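Long-range contact in hypothetical protein TTHA1606 (Thermus thermophilus, PDB 2YYB), which is of unknown function but belongs to the GTP cyclohydrolase I type 2/NIF3 family and probably binds divalent metal ions: residues V58-V63 and G90-A95. Residues are numbered along the deposited sequence; the frame is centred on the assembly and turned at random.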
loop_
_atom_site.group_PDB
_atom_site.type_symbol
_atom_site.label_atom_id
_atom_site.label_comp_id
_atom_site.label_asym_id
_atom_site.label_seq_id
_atom_site.Cartn_x
_atom_site.Cartn_y
_atom_site.Cartn_z
ATOM N N VAL A 58 35.475 -25.651 2.963
ATOM C CA VAL A 58 34.048 -25.928 2.963
ATOM C C VAL A 58 33.534 -25.759 1.540
ATOM O O VAL A 58 33.954 -24.837 0.841
ATOM C CB VAL A 58 33.282 -24.954 3.892
ATOM C CG1 VAL A 58 31.782 -25.172 3.759
ATOM C CG2 VAL A 58 33.692 -25.178 5.315
ATOM N N ASP A 59 32.634 -26.640 1.105
ATOM C CA ASP A 59 32.067 -26.538 -0.253
ATOM C C ASP A 59 30.638 -26.011 -0.215
ATOM O O ASP A 59 30.167 -25.374 -1.152
ATOM C CB ASP A 59 32.019 -27.910 -0.953
ATOM C CG ASP A 59 33.382 -28.489 -1.185
ATOM O OD1 ASP A 59 34.261 -27.736 -1.660
ATOM O OD2 ASP A 59 33.576 -29.689 -0.904
ATOM N N PHE A 60 29.951 -26.307 0.876
ATOM C CA PHE A 60 28.563 -25.933 1.028
ATOM C C PHE A 60 28.373 -25.311 2.401
ATOM O O PHE A 60 28.275 -26.023 3.404
ATOM C CB PHE A 60 27.707 -27.189 0.898
ATOM C CG PHE A 60 26.276 -26.922 0.591
ATOM C CD1 PHE A 60 25.838 -26.861 -0.727
ATOM C CD2 PHE A 60 25.355 -26.739 1.620
ATOM C CE1 PHE A 60 24.480 -26.618 -1.014
ATOM C CE2 PHE A 60 24.014 -26.497 1.339
ATOM C CZ PHE A 60 23.573 -26.435 0.024
ATOM N N LEU A 61 28.341 -23.982 2.430
ATOM C CA LEU A 61 28.173 -23.201 3.661
ATOM C C LEU A 61 26.702 -22.899 3.927
ATOM O O LEU A 61 25.995 -22.334 3.073
ATOM C CB LEU A 61 28.947 -21.883 3.554
ATOM C CG LEU A 61 28.907 -20.979 4.770
ATOM C CD1 LEU A 61 29.224 -21.796 6.013
ATOM C CD2 LEU A 61 29.888 -19.849 4.612
ATOM N N ILE A 62 26.244 -23.303 5.108
ATOM C CA ILE A 62 24.869 -23.083 5.525
ATOM C C ILE A 62 24.845 -22.016 6.622
ATOM O O ILE A 62 25.547 -22.142 7.629
ATOM C CB ILE A 62 24.273 -24.377 6.090
ATOM C CG1 ILE A 62 24.279 -25.456 4.996
ATOM C CG2 ILE A 62 22.873 -24.098 6.679
ATOM C CD1 ILE A 62 23.797 -26.812 5.439
ATOM N N VAL A 63 24.053 -20.966 6.434
ATOM C CA VAL A 63 23.964 -19.916 7.449
ATOM C C VAL A 63 22.505 -19.579 7.761
ATOM O O VAL A 63 21.620 -19.755 6.911
ATOM C CB VAL A 63 24.701 -18.629 6.997
ATOM C CG1 VAL A 63 26.184 -18.934 6.774
ATOM C CG2 VAL A 63 24.044 -18.064 5.728
ATOM N N GLY A 90 34.964 -21.675 -4.512
ATOM C CA GLY A 90 33.915 -22.522 -5.061
ATOM C C GLY A 90 32.900 -22.880 -3.998
ATOM O O GLY A 90 32.282 -23.935 -4.044
ATOM N N ILE A 91 32.717 -21.978 -3.042
ATOM C CA ILE A 91 31.801 -22.184 -1.926
ATOM C C ILE A 91 30.339 -21.879 -2.260
ATOM O O ILE A 91 30.030 -20.819 -2.800
ATOM C CB ILE A 91 32.234 -21.306 -0.729
ATOM C CG1 ILE A 91 33.652 -21.688 -0.313
ATOM C CG2 ILE A 91 31.221 -21.439 0.430
ATOM C CD1 ILE A 91 34.316 -20.740 0.666
ATOM N N ASN A 92 29.452 -22.820 -1.951
ATOM C CA ASN A 92 28.025 -22.628 -2.180
ATOM C C ASN A 92 27.497 -21.992 -0.896
ATOM O O ASN A 92 27.884 -22.411 0.197
ATOM C CB ASN A 92 27.307 -23.964 -2.379
ATOM C CG ASN A 92 27.653 -24.638 -3.685
ATOM O OD1 ASN A 92 27.261 -24.198 -4.772
ATOM N ND2 ASN A 92 28.382 -25.732 -3.585
ATOM N N LEU A 93 26.638 -20.978 -1.023
ATOM C CA LEU A 93 26.055 -20.306 0.141
ATOM C C LEU A 93 24.578 -20.609 0.159
ATOM O O LEU A 93 23.860 -20.224 -0.775
ATOM C CB LEU A 93 26.224 -18.786 0.077
ATOM C CG LEU A 93 25.790 -18.111 1.385
ATOM C CD1 LEU A 93 26.684 -18.590 2.523
ATOM C CD2 LEU A 93 25.857 -16.607 1.266
ATOM N N TYR A 94 24.144 -21.309 1.209
ATOM C CA TYR A 94 22.743 -21.687 1.394
ATOM C C TYR A 94 22.233 -21.008 2.682
ATOM O O TYR A 94 22.770 -21.228 3.786
ATOM C CB TYR A 94 22.612 -23.210 1.518
ATOM C CG TYR A 94 21.181 -23.693 1.560
ATOM C CD1 TYR A 94 20.502 -23.994 0.391
ATOM C CD2 TYR A 94 20.497 -23.811 2.764
ATOM C CE1 TYR A 94 19.157 -24.409 0.412
ATOM C CE2 TYR A 94 19.166 -24.222 2.808
ATOM C CZ TYR A 94 18.497 -24.525 1.626
ATOM O OH TYR A 94 17.194 -24.983 1.647
ATOM N N ALA A 95 21.199 -20.188 2.552
ATOM C CA ALA A 95 20.672 -19.482 3.711
ATOM C C ALA A 95 19.292 -20.010 4.125
ATOM O O ALA A 95 18.436 -20.281 3.275
ATOM C CB ALA A 95 20.617 -17.954 3.414
#
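With CG turned anti to the backbone N in both F60 (chi1 -161°) and Y94, the two side chains lie side by side and point the same way. Their ring planes are only 28° apart, yet the centroids stand 5.8 Å from each other, so the rings barely overlap; the closest approach is F60 CE2 to Y94 CB at 3.6 Å. On its other flank F60 CD1 meets N92 CB at 3.6 Å. N92 N donates to D59 O at 2.8 Å, nearly straight (167°), and the side-chain torsion that keeps N92 CG beside its own backbone N brings ND2 to the same carbonyl: N92 ND2 reaches D59 O at 3.0 Å, more bent, from the opposite face of the carbonyl plane. The amide is fixed further, as OD1 accepts from G32 N and ND2 donates to K33 O. Replacing F60 by alanine would probably open a gap between helix 3-13, whose L6, V7 and L10 pack on this ring, and the CB atoms of N92 and Y94. On the reverse face, L61 CG rests on L93 CD1 at 4.0 Å, with I49 and F50 of helix 47-55 covering L61. Between these faces the backbones are joined by L61 N to N92 O, Y94 N to L61 O and V63 N to Y94 O. The two parallel strands, linked through helix 77-88, form a beta-alpha-beta unit, and strand 60-63 leads directly into the predicted metal ligands H64 and H65.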